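Local coordinates for 4-hydroxybutyrate CoA-transferase (Porphyromonas gingivalis, PDB 3D3U), which probably transfers coenzyme A between an acyl-CoA thioester and a small carboxylic acid such as acetate or 4-hydroxybutyrate, at residues V28-A33 with A65-P70; V38-A43 with V119-V124; G210-L215 with K257-H262; G344-K349 with E385-V390. One frame throughout, in Å; residues are numbered along the deposited sequence.

Contact 1: residues V28-A33 with A65-P70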
loop_
_atom_site.group_PDB
_atom_site.type_symbol
_atom_site.label_atom_id
_atom_site.label_comp_id
_atom_site.label_asym_id
_atom_site.label_seq_id
_atom_site.Cartn_x
_atom_site.Cartn_y
_atom_site.Cartn_z
ATOM N N VAL A 28 10.020 12.976 14.438
ATOM C CA VAL A 28 9.996 11.550 14.585
ATOM C C VAL A 28 9.203 11.056 13.464
ATOM O O VAL A 28 8.378 11.822 12.964
ATOM C CB VAL A 28 9.373 11.169 15.969
ATOM C CG1 VAL A 28 9.307 12.374 16.863
ATOM C CG2 VAL A 28 8.074 10.516 15.896
ATOM N N VAL A 29 9.397 9.798 13.059
ATOM C CA VAL A 29 8.596 9.183 11.980
ATOM C C VAL A 29 8.040 7.876 12.529
ATOM O O VAL A 29 8.772 7.112 13.164
ATOM C CB VAL A 29 9.514 8.898 10.652
ATOM C CG1 VAL A 29 8.839 7.952 9.669
ATOM C CG2 VAL A 29 9.932 10.177 9.875
ATOM N N PHE A 30 6.764 7.560 12.311
ATOM C CA PHE A 30 6.242 6.237 12.816
ATOM C C PHE A 30 6.084 5.291 11.699
ATOM O O PHE A 30 5.690 5.697 10.620
ATOM C CB PHE A 30 4.857 6.362 13.379
ATOM C CG PHE A 30 4.769 7.113 14.712
ATOM C CD1 PHE A 30 3.481 7.400 15.275
ATOM C CD2 PHE A 30 5.922 7.489 15.420
ATOM C CE1 PHE A 30 3.326 8.047 16.445
ATOM C CE2 PHE A 30 5.782 8.108 16.636
ATOM C CZ PHE A 30 4.470 8.410 17.154
ATOM N N GLY A 31 6.368 4.011 11.905
ATOM C CA GLY A 31 6.265 2.972 10.790
ATOM C C GLY A 31 4.789 2.890 10.508
ATOM O O GLY A 31 3.965 3.400 11.343
ATOM N N HIS A 32 4.363 2.346 9.365
ATOM C CA HIS A 32 2.899 2.619 9.175
ATOM C C HIS A 32 1.997 1.471 9.010
ATOM O O HIS A 32 2.478 0.412 9.011
ATOM C CB HIS A 32 2.572 3.788 8.198
ATOM C CG HIS A 32 2.396 3.335 6.785
ATOM N ND1 HIS A 32 3.162 2.303 6.256
ATOM C CD2 HIS A 32 1.515 3.717 5.824
ATOM C CE1 HIS A 32 2.759 2.102 4.999
ATOM N NE2 HIS A 32 1.761 2.931 4.725
ATOM N N ALA A 33 0.682 1.748 8.975
ATOM C CA ALA A 33 -0.386 0.821 8.550
ATOM C C ALA A 33 -0.626 -0.037 9.779
ATOM O O ALA A 33 -0.989 0.518 10.830
ATOM C CB ALA A 33 -0.009 -0.007 7.297
ATOM N N ALA A 65 -4.389 6.372 18.721
ATOM C CA ALA A 65 -5.107 7.641 18.904
ATOM C C ALA A 65 -4.134 8.795 19.234
ATOM O O ALA A 65 -3.690 9.539 18.395
ATOM C CB ALA A 65 -6.464 7.548 19.926
ATOM N N PRO A 66 -3.750 8.868 20.470
ATOM C CA PRO A 66 -3.135 10.085 21.042
ATOM C C PRO A 66 -2.087 10.884 20.186
ATOM O O PRO A 66 -0.905 10.690 20.356
ATOM C CB PRO A 66 -2.438 9.477 22.231
ATOM C CG PRO A 66 -2.509 7.757 21.878
ATOM C CD PRO A 66 -3.805 7.738 21.411
ATOM N N HIS A 67 -2.449 11.725 19.227
ATOM C CA HIS A 67 -1.425 12.722 18.777
ATOM C C HIS A 67 -2.170 13.884 18.280
ATOM O O HIS A 67 -1.599 15.071 18.263
ATOM C CB HIS A 67 -0.731 12.440 17.455
ATOM C CG HIS A 67 -0.214 11.064 17.286
ATOM N ND1 HIS A 67 0.534 10.427 18.252
ATOM C CD2 HIS A 67 -0.277 10.239 16.213
ATOM C CE1 HIS A 67 0.852 9.231 17.799
ATOM N NE2 HIS A 67 0.348 9.086 16.579
ATOM N N LEU A 68 -3.338 13.517 17.669
ATOM C CA LEU A 68 -4.305 14.541 17.199
ATOM C C LEU A 68 -5.274 14.712 18.330
ATOM O O LEU A 68 -6.285 15.404 18.150
ATOM C CB LEU A 68 -4.995 14.283 15.809
ATOM C CG LEU A 68 -5.481 15.429 14.797
ATOM C CD1 LEU A 68 -4.989 16.964 15.011
ATOM C CD2 LEU A 68 -5.359 15.035 13.265
ATOM N N ALA A 69 -4.959 14.134 19.498
ATOM C CA ALA A 69 -5.767 14.447 20.637
ATOM C C ALA A 69 -5.423 15.894 20.735
ATOM O O ALA A 69 -4.263 16.227 20.622
ATOM C CB ALA A 69 -5.280 13.720 21.829
ATOM N N PRO A 70 -6.421 16.763 20.800
ATOM C CA PRO A 70 -6.211 18.192 20.972
ATOM C C PRO A 70 -5.220 18.574 22.061
ATOM O O PRO A 70 -4.519 19.579 21.900
ATOM C CB PRO A 70 -7.616 18.733 21.322
ATOM C CG PRO A 70 -8.563 17.787 20.867
ATOM C CD PRO A 70 -7.843 16.451 20.610
#

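Contact 2: residues V38-A43 with V119-V124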
loop_
_atom_site.group_PDB
_atom_site.type_symbol
_atom_site.label_atom_id
_atom_site.label_comp_id
_atom_site.label_asym_id
_atom_site.label_seq_id
_atom_site.Cartn_x
_atom_site.Cartn_y
_atom_site.Cartn_z
ATOM N N VAL A 38 1.500 2.094 18.264
ATOM C CA VAL A 38 0.494 2.693 19.056
ATOM C C VAL A 38 0.918 2.712 20.519
ATOM O O VAL A 38 0.570 3.669 21.217
ATOM C CB VAL A 38 -0.840 1.994 18.752
ATOM C CG1 VAL A 38 -0.594 0.530 18.537
ATOM C CG2 VAL A 38 -1.850 2.233 19.865
ATOM N N ARG A 39 1.682 1.729 21.008
ATOM C CA ARG A 39 2.169 1.789 22.452
ATOM C C ARG A 39 2.967 3.003 22.778
ATOM O O ARG A 39 2.802 3.650 23.813
ATOM C CB ARG A 39 3.027 0.607 22.789
ATOM C CG ARG A 39 2.200 -0.417 23.511
ATOM C CD ARG A 39 1.219 -1.121 22.661
ATOM N NE ARG A 39 1.694 -1.405 21.298
ATOM C CZ ARG A 39 0.889 -2.011 20.429
ATOM N NH1 ARG A 39 1.269 -2.250 19.178
ATOM N NH2 ARG A 39 -0.345 -2.357 20.829
ATOM N N PHE A 40 3.862 3.279 21.854
ATOM C CA PHE A 40 4.588 4.471 21.842
ATOM C C PHE A 40 3.692 5.676 21.681
ATOM O O PHE A 40 3.926 6.680 22.375
ATOM C CB PHE A 40 5.538 4.454 20.702
ATOM C CG PHE A 40 6.693 5.413 20.871
ATOM C CD1 PHE A 40 6.614 6.717 20.432
ATOM C CD2 PHE A 40 7.844 5.017 21.485
ATOM C CE1 PHE A 40 7.679 7.591 20.552
ATOM C CE2 PHE A 40 8.860 5.891 21.623
ATOM C CZ PHE A 40 8.774 7.210 21.113
ATOM N N SER A 41 2.666 5.658 20.824
ATOM C CA SER A 41 1.732 6.826 20.783
ATOM C C SER A 41 1.041 7.056 22.156
ATOM O O SER A 41 0.970 8.182 22.726
ATOM C CB SER A 41 0.722 6.674 19.649
ATOM O OG SER A 41 -0.262 7.714 19.641
ATOM N N GLN A 42 0.614 5.915 22.716
ATOM C CA GLN A 42 -0.042 5.803 24.075
ATOM C C GLN A 42 0.985 6.451 25.018
ATOM O O GLN A 42 0.638 7.412 25.696
ATOM C CB GLN A 42 -0.407 4.298 24.415
ATOM C CG GLN A 42 -1.778 3.960 25.043
ATOM C CD GLN A 42 -2.794 3.401 23.947
ATOM O OE1 GLN A 42 -2.537 2.285 23.369
ATOM N NE2 GLN A 42 -3.942 4.172 23.661
ATOM N N ALA A 43 2.258 6.017 25.008
ATOM C CA ALA A 43 3.218 6.655 25.964
ATOM C C ALA A 43 3.484 8.141 25.760
ATOM O O ALA A 43 3.788 8.826 26.687
ATOM C CB ALA A 43 4.562 5.859 26.136
ATOM N N VAL A 119 14.481 10.420 15.020
ATOM C CA VAL A 119 14.127 9.122 15.587
ATOM C C VAL A 119 13.091 8.427 14.707
ATOM O O VAL A 119 12.124 9.036 14.324
ATOM C CB VAL A 119 13.596 9.223 17.097
ATOM C CG1 VAL A 119 13.089 10.545 17.416
ATOM C CG2 VAL A 119 12.498 8.157 17.452
ATOM N N ALA A 120 13.288 7.157 14.427
ATOM C CA ALA A 120 12.323 6.362 13.728
ATOM C C ALA A 120 11.627 5.416 14.722
ATOM O O ALA A 120 12.275 4.608 15.354
ATOM C CB ALA A 120 13.054 5.559 12.581
ATOM N N VAL A 121 10.319 5.504 14.884
ATOM C CA VAL A 121 9.638 4.599 15.808
ATOM C C VAL A 121 8.881 3.523 15.054
ATOM O O VAL A 121 7.915 3.857 14.446
ATOM C CB VAL A 121 8.662 5.315 16.718
ATOM C CG1 VAL A 121 7.843 4.329 17.567
ATOM C CG2 VAL A 121 9.445 6.110 17.597
ATOM N N VAL A 122 9.306 2.256 15.106
ATOM C CA VAL A 122 8.757 1.178 14.333
ATOM C C VAL A 122 8.300 0.031 15.189
ATOM O O VAL A 122 8.697 -0.144 16.356
ATOM C CB VAL A 122 9.793 0.568 13.354
ATOM C CG1 VAL A 122 10.393 1.612 12.436
ATOM C CG2 VAL A 122 10.887 -0.156 14.088
ATOM N N GLN A 123 7.501 -0.839 14.584
ATOM C CA GLN A 123 7.057 -1.995 15.348
ATOM C C GLN A 123 7.626 -3.276 14.755
ATOM O O GLN A 123 7.033 -3.744 13.890
ATOM C CB GLN A 123 5.513 -2.027 15.350
ATOM C CG GLN A 123 4.944 -3.233 15.991
ATOM C CD GLN A 123 3.447 -3.126 16.200
ATOM O OE1 GLN A 123 2.733 -2.500 15.425
ATOM N NE2 GLN A 123 2.961 -3.778 17.225
ATOM N N VAL A 124 8.715 -3.875 15.179
ATOM C CA VAL A 124 9.088 -5.166 14.546
ATOM C C VAL A 124 8.660 -6.377 15.293
ATOM O O VAL A 124 7.987 -6.270 16.337
ATOM C CB VAL A 124 10.560 -5.284 14.476
ATOM C CG1 VAL A 124 11.054 -4.191 13.541
ATOM C CG2 VAL A 124 11.164 -5.052 15.922
#

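Contact 3: residues G210-L215 with K257-H262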
loop_
_atom_site.group_PDB
_atom_site.type_symbol
_atom_site.label_atom_id
_atom_site.label_comp_id
_atom_site.label_asym_id
_atom_site.label_seq_id
_atom_site.Cartn_x
_atom_site.Cartn_y
_atom_site.Cartn_z
ATOM N N GLY A 210 -0.913 -16.440 -16.273
ATOM C CA GLY A 210 0.519 -16.161 -16.263
ATOM C C GLY A 210 0.976 -14.754 -15.932
ATOM O O GLY A 210 2.179 -14.467 -16.058
ATOM N N ASP A 211 0.050 -13.892 -15.507
ATOM C CA ASP A 211 0.265 -12.444 -15.470
ATOM C C ASP A 211 0.642 -12.004 -14.084
ATOM O O ASP A 211 0.003 -12.462 -13.146
ATOM C CB ASP A 211 -1.042 -11.724 -15.750
ATOM C CG ASP A 211 -1.426 -11.766 -17.152
ATOM O OD1 ASP A 211 -2.392 -11.061 -17.531
ATOM O OD2 ASP A 211 -0.832 -12.521 -17.976
ATOM N N THR A 212 1.585 -11.112 -13.871
ATOM C CA THR A 212 1.909 -10.964 -12.503
ATOM C C THR A 212 1.163 -9.692 -12.110
ATOM O O THR A 212 1.484 -8.599 -12.548
ATOM C CB THR A 212 3.399 -10.971 -12.281
ATOM O OG1 THR A 212 3.859 -9.662 -12.479
ATOM C CG2 THR A 212 4.215 -11.783 -13.395
ATOM N N LEU A 213 0.097 -9.823 -11.346
ATOM C CA LEU A 213 -0.754 -8.654 -11.023
ATOM C C LEU A 213 -0.352 -7.683 -10.005
ATOM O O LEU A 213 0.238 -8.052 -9.017
ATOM C CB LEU A 213 -2.083 -9.100 -10.437
ATOM C CG LEU A 213 -2.856 -10.186 -11.154
ATOM C CD1 LEU A 213 -3.952 -10.716 -10.247
ATOM C CD2 LEU A 213 -3.324 -9.831 -12.561
ATOM N N GLN A 214 -0.863 -6.468 -10.161
ATOM C CA GLN A 214 -0.955 -5.511 -9.036
ATOM C C GLN A 214 -2.307 -4.921 -8.781
ATOM O O GLN A 214 -2.802 -4.126 -9.587
ATOM C CB GLN A 214 0.039 -4.340 -9.196
ATOM C CG GLN A 214 0.008 -3.404 -8.009
ATOM C CD GLN A 214 -0.966 -2.274 -8.183
ATOM O OE1 GLN A 214 -0.785 -1.445 -9.031
ATOM N NE2 GLN A 214 -2.016 -2.273 -7.422
ATOM N N LEU A 215 -2.854 -5.208 -7.626
ATOM C CA LEU A 215 -4.140 -4.608 -7.251
ATOM C C LEU A 215 -4.226 -3.931 -5.882
ATOM O O LEU A 215 -3.423 -4.175 -5.025
ATOM C CB LEU A 215 -5.280 -5.635 -7.364
ATOM C CG LEU A 215 -5.239 -7.113 -6.997
ATOM C CD1 LEU A 215 -6.395 -7.314 -6.046
ATOM C CD2 LEU A 215 -5.513 -7.915 -8.216
ATOM N N LYS A 257 4.743 -18.779 -11.031
ATOM C CA LYS A 257 5.642 -19.739 -11.620
ATOM C C LYS A 257 6.240 -19.107 -12.848
ATOM O O LYS A 257 7.336 -19.513 -13.265
ATOM C CB LYS A 257 4.934 -21.025 -12.035
ATOM C CG LYS A 257 4.366 -21.871 -10.869
ATOM C CD LYS A 257 4.484 -23.334 -11.099
ATOM C CE LYS A 257 5.538 -23.891 -10.233
ATOM N NZ LYS A 257 5.151 -25.285 -10.086
ATOM N N LYS A 258 5.520 -18.105 -13.403
ATOM C CA LYS A 258 5.854 -17.358 -14.643
ATOM C C LYS A 258 6.493 -16.035 -14.353
ATOM O O LYS A 258 7.185 -15.478 -15.188
ATOM C CB LYS A 258 4.585 -17.121 -15.444
ATOM C CG LYS A 258 4.422 -18.234 -16.488
ATOM C CD LYS A 258 3.064 -18.867 -16.477
ATOM C CE LYS A 258 2.816 -19.674 -17.780
ATOM N NZ LYS A 258 1.294 -19.685 -18.115
ATOM N N LYS A 259 6.297 -15.528 -13.143
ATOM C CA LYS A 259 7.065 -14.366 -12.692
ATOM C C LYS A 259 8.477 -14.323 -13.355
ATOM O O LYS A 259 9.190 -15.307 -13.337
ATOM C CB LYS A 259 7.135 -14.373 -11.167
ATOM C CG LYS A 259 5.783 -14.260 -10.531
ATOM C CD LYS A 259 5.844 -13.786 -9.133
ATOM C CE LYS A 259 6.807 -12.565 -8.886
ATOM N NZ LYS A 259 6.131 -11.348 -8.455
ATOM N N THR A 260 8.884 -13.225 -13.982
ATOM C CA THR A 260 10.293 -13.182 -14.351
ATOM C C THR A 260 11.093 -12.393 -13.349
ATOM O O THR A 260 12.278 -12.139 -13.613
ATOM C CB THR A 260 10.512 -12.541 -15.645
ATOM O OG1 THR A 260 10.087 -11.189 -15.537
ATOM C CG2 THR A 260 9.605 -13.130 -16.657
ATOM N N LEU A 261 10.465 -12.006 -12.225
ATOM C CA LEU A 261 11.166 -11.295 -11.163
ATOM C C LEU A 261 10.672 -11.806 -9.851
ATOM O O LEU A 261 9.463 -11.767 -9.599
ATOM C CB LEU A 261 10.903 -9.793 -11.224
ATOM C CG LEU A 261 11.632 -8.892 -10.227
ATOM C CD1 LEU A 261 13.079 -9.285 -10.440
ATOM C CD2 LEU A 261 11.421 -7.351 -10.442
ATOM N N HIS A 262 11.588 -12.263 -8.993
ATOM C CA HIS A 262 11.235 -12.992 -7.753
ATOM C C HIS A 262 10.266 -14.162 -8.023
ATOM O O HIS A 262 9.116 -14.225 -7.509
ATOM C CB HIS A 262 10.702 -12.027 -6.711
ATOM C CG HIS A 262 11.613 -10.876 -6.451
ATOM N ND1 HIS A 262 12.880 -11.036 -5.919
ATOM C CD2 HIS A 262 11.451 -9.542 -6.648
ATOM C CE1 HIS A 262 13.465 -9.851 -5.824
ATOM N NE2 HIS A 262 12.617 -8.924 -6.248
#

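Contact 4: residues G344-K349 with E385-V390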
loop_
_atom_site.group_PDB
_atom_site.type_symbol
_atom_site.label_atom_id
_atom_site.label_comp_id
_atom_site.label_asym_id
_atom_site.label_seq_id
_atom_site.Cartn_x
_atom_site.Cartn_y
_atom_site.Cartn_z
ATOM N N GLY A 344 4.989 1.851 -14.599
ATOM C CA GLY A 344 5.756 0.685 -14.482
ATOM C C GLY A 344 5.050 -0.405 -15.194
ATOM O O GLY A 344 5.735 -1.242 -15.803
ATOM N N ALA A 345 3.706 -0.440 -15.177
ATOM C CA ALA A 345 2.975 -1.416 -16.065
ATOM C C ALA A 345 3.272 -1.184 -17.537
ATOM O O ALA A 345 3.257 -2.152 -18.329
ATOM C CB ALA A 345 1.486 -1.445 -15.860
ATOM N N LYS A 346 3.570 0.069 -17.895
ATOM C CA LYS A 346 3.731 0.424 -19.287
ATOM C C LYS A 346 5.093 0.115 -19.776
ATOM O O LYS A 346 5.290 0.196 -20.959
ATOM C CB LYS A 346 3.199 1.834 -19.628
ATOM C CG LYS A 346 1.573 1.946 -19.154
ATOM C CD LYS A 346 0.634 2.245 -20.331
ATOM C CE LYS A 346 0.907 1.280 -21.527
ATOM N NZ LYS A 346 0.790 1.985 -22.855
ATOM N N ARG A 347 5.978 -0.365 -18.888
ATOM C CA ARG A 347 7.316 -0.847 -19.264
ATOM C C ARG A 347 7.493 -2.377 -19.322
ATOM O O ARG A 347 8.481 -2.820 -19.928
ATOM C CB ARG A 347 8.401 -0.408 -18.282
ATOM C CG ARG A 347 9.149 0.866 -18.483
ATOM C CD ARG A 347 8.902 1.808 -17.330
ATOM N NE ARG A 347 9.749 3.013 -17.301
ATOM C CZ ARG A 347 9.288 4.222 -16.967
ATOM N NH1 ARG A 347 7.971 4.349 -16.673
ATOM N NH2 ARG A 347 10.115 5.267 -16.926
ATOM N N SER A 348 6.648 -3.203 -18.655
ATOM C CA SER A 348 6.923 -4.670 -18.751
ATOM C C SER A 348 6.446 -5.157 -20.034
ATOM O O SER A 348 5.422 -4.746 -20.490
ATOM C CB SER A 348 6.295 -5.500 -17.633
ATOM O OG SER A 348 5.081 -6.161 -17.983
ATOM N N LYS A 349 7.173 -6.078 -20.610
ATOM C CA LYS A 349 6.704 -6.648 -21.865
ATOM C C LYS A 349 5.362 -7.462 -21.813
ATOM O O LYS A 349 5.217 -8.462 -21.098
ATOM C CB LYS A 349 7.840 -7.268 -22.697
ATOM C CG LYS A 349 8.045 -8.777 -22.559
ATOM C CD LYS A 349 9.222 -9.279 -23.483
ATOM C CE LYS A 349 10.529 -8.873 -22.834
ATOM N NZ LYS A 349 11.703 -8.971 -23.735
ATOM N N GLU A 385 -1.522 7.850 -20.291
ATOM C CA GLU A 385 -1.401 7.190 -18.988
ATOM C C GLU A 385 -2.021 5.715 -19.095
ATOM O O GLU A 385 -1.249 4.732 -19.168
ATOM C CB GLU A 385 -2.023 8.096 -17.870
ATOM C CG GLU A 385 -1.074 8.841 -16.921
ATOM C CD GLU A 385 0.303 9.244 -17.502
ATOM O OE1 GLU A 385 0.365 9.504 -18.733
ATOM O OE2 GLU A 385 1.338 9.334 -16.714
ATOM N N VAL A 386 -3.352 5.562 -19.220
ATOM C CA VAL A 386 -4.059 4.288 -18.961
ATOM C C VAL A 386 -4.478 3.546 -20.234
ATOM O O VAL A 386 -4.760 4.193 -21.245
ATOM C CB VAL A 386 -5.283 4.655 -18.118
ATOM C CG1 VAL A 386 -5.940 3.467 -17.470
ATOM C CG2 VAL A 386 -4.858 5.717 -17.049
ATOM N N ASP A 387 -4.530 2.208 -20.223
ATOM C CA ASP A 387 -4.831 1.477 -21.491
ATOM C C ASP A 387 -6.224 0.994 -21.541
ATOM O O ASP A 387 -6.804 0.936 -22.588
ATOM C CB ASP A 387 -3.933 0.253 -21.716
ATOM C CG ASP A 387 -2.489 0.499 -21.371
ATOM O OD1 ASP A 387 -2.052 1.650 -21.617
ATOM O OD2 ASP A 387 -1.735 -0.379 -20.829
ATOM N N TYR A 388 -6.731 0.599 -20.395
ATOM C CA TYR A 388 -8.138 0.245 -20.252
ATOM C C TYR A 388 -8.873 0.902 -19.078
ATOM O O TYR A 388 -8.263 1.310 -18.103
ATOM C CB TYR A 388 -8.307 -1.247 -20.068
ATOM C CG TYR A 388 -7.752 -1.970 -21.176
ATOM C CD1 TYR A 388 -6.555 -2.589 -21.066
ATOM C CD2 TYR A 388 -8.442 -2.039 -22.349
ATOM C CE1 TYR A 388 -6.033 -3.260 -22.091
ATOM C CE2 TYR A 388 -7.932 -2.723 -23.450
ATOM C CZ TYR A 388 -6.716 -3.329 -23.314
ATOM O OH TYR A 388 -6.189 -3.998 -24.412
ATOM N N VAL A 389 -10.204 0.961 -19.198
ATOM C CA VAL A 389 -11.082 1.492 -18.177
ATOM C C VAL A 389 -12.289 0.590 -18.149
ATOM O O VAL A 389 -12.863 0.275 -19.214
ATOM C CB VAL A 389 -11.558 2.916 -18.543
ATOM C CG1 VAL A 389 -12.307 3.528 -17.441
ATOM C CG2 VAL A 389 -10.400 3.756 -18.844
ATOM N N VAL A 390 -12.709 0.206 -16.941
ATOM C CA VAL A 390 -13.721 -0.826 -16.764
ATOM C C VAL A 390 -14.736 -0.325 -15.789
ATOM O O VAL A 390 -14.354 0.185 -14.746
ATOM C CB VAL A 390 -13.074 -2.078 -16.145
ATOM C CG1 VAL A 390 -14.144 -3.083 -15.745
ATOM C CG2 VAL A 390 -12.045 -2.701 -17.060
#

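Contact 1: residues V28-A33 with A65-P70
Across one face of the parallel, Rossmann-like sheet in the N-terminal half of the protein, Phe30 reaches out from strand 27-30 to meet His67, which belongs to the loop joining strands 54-57 and 76-79. Strand 27-30 lies inside this sheet, with backbone hydrogen bonds to strand 54-57 on one edge and to strand 119-125 on the other. The backbones stay well apart, Phe30 CA and His67 CA being 11.7 Å from each other, and two buried aromatic side chains advancing from opposite directions span the gap. In each of them CG is anti to the carbonyl carbon (chi1 -71° for Phe30, -48° for His67), which projects the ring toward its partner. The Phe30 and His67 rings meet obliquely, their centroids 5.1 Å apart and their planes at 59°. The modelled spacing of the two CE1 atoms is too short to be reliable. Helix 38-46 borders the pair, placing Phe40 and Met44 against Phe30 and Ser41 against His67. Over one face of the imidazole of His67, displaced toward its rim, the carbonyl oxygen Ala65 O sits 4.0 Å above the plane.

Contact 2: residues V38-A43 with V119-V124
The Phe40 ring is covered on one face by the branched side chain of Val121, and the Arg39 guanidinium has Val38 CG1 over one face and Gln123 CD at its edge. Val121 CG2 makes a CH-pi contact, 3.8 Å from the centroid of the Phe40 ring and 15° off its normal. The other methyl, Val121 CG1, sits above the root of the ring, 3.7 Å from Phe40 CG, so the two branches of the valine together span the phenyl group from its attachment to its far end. Phe40 holds CG anti to its backbone N (chi1 -159°), which sends the ring from the helix toward the sheet. At the polar end of the contact, Arg39 bends at chi2 and chi3 to bring NH1 toward Gln123, with guanidinium and amide planes 58° apart. The stronger partners of the arginine lie elsewhere: NH2 forms a salt bridge with Glu182 and NE another with Glu155, whose carboxylate also accepts a hydrogen bond from Phe40 N. Two acidic groups thus fix the guanidinium, while Val153 and Val18 also touch Phe40. Such apolar seating of helix 38-46 on strands 27-30 and 119-125 is that of a Rossmann-like alpha/beta fold, where the helix belongs to the beta-alpha-beta crossover from strand 27-30 to strand 54-57.

Contact 3: residues G210-L215 with K257-H262
Lys259, which lies against Thr212, directs its ammonium group to a carbonyl of the neighbouring strand, NZ being hydrogen-bonded to Ile236 O. Its CE is modelled too close to Leu261 O, however, and the exact course of the tail is therefore doubtful. Nearer the backbone the contact with Thr212 is apolar. Thr212 CG2 points at the loop and lies 3.9 Å from Lys259 CA, and the same methyl is 4.1 Å from Lys259 CG, the two side chains crossing at a slant. One residue earlier, Lys258 runs its aliphatic part along Gly210: Lys258 CB is 3.6 Å from Gly210 O, and Lys258 CD is 3.7 Å from Gly210 CA. Gly210 has a positive phi of 104°, a conformation that glycine adopts readily, and a CB at this position would crowd Lys258 NZ. Lys258 NZ makes a long, weak ion pair with Asp233. Strand 212-215 runs between strands 235-237 and 307-311, bonded through Leu213 to Gly235 and His237 and through Gln214 to Val308. Residues 257-262 link helix 243-251 to strand 266-268 and pass across the beginning of strand 212-215, with Leu261 reaching helix 298-303 through Val300 and Lys303.

Contact 4: residues G344-K349 with E385-V390
Lys346 NZ and Asp387 OD1 form a salt bridge 3.1 Å long, the central interaction between the residues that follow helix 338-345 and those leading into strand 388-391. The two side chains approach from opposite directions. In Lys346, CG is anti to the carbonyl carbon (chi1 -56°), and further bends at chi2, chi3 and chi4 bring NZ to the carboxylate. On the way Lys346 CD passes 3.3 Å from Glu385 O, a contact of aliphatic carbon with main-chain oxygen. Outside this first shell, Asp387 is positioned by strand 352-356: its OD2 receives a weak hydrogen bond from Ser353 N, and its backbone is bonded to Ser353 in that strand and also to Leu398. The lysine starts from a turn in which Arg347 N donates to Gly344 O at 3.2 Å, and its side chain also touches Arg399. Glu385 turns away, its carboxylate making a long, weak ion pair with Arg343 of the helix. Asp387 is buried whereas Lys346 is exposed, so the ammonium group probably offsets the negative charge of the aspartate and favours its ionised form, and the weak bond from Ser353 N may add to this.

Overall arrangement
Contacts 1 and 2 are buried and share one parallel sheet: strands 27-30 and 119-125 are neighbours in it, and Val29 O to Val121 N, at 2.8 Å, is a probable hydrogen bond between them. Helix 38-46 supplies one side of contact 2 and flanks contact 1; their chemistry is mainly aromatic and aliphatic, with charge gathered at the end of contact 2. Contacts 3 and 4, on the opposite side of the chain's centre, both reach the second, mixed sheet but do not touch, their centres being about 15 Å apart. Contact 3 is buried except for Lys258 at its rim, and its lysines pack through methylenes, whereas the partly buried contact 4 pairs an exposed lysine with a buried aspartate.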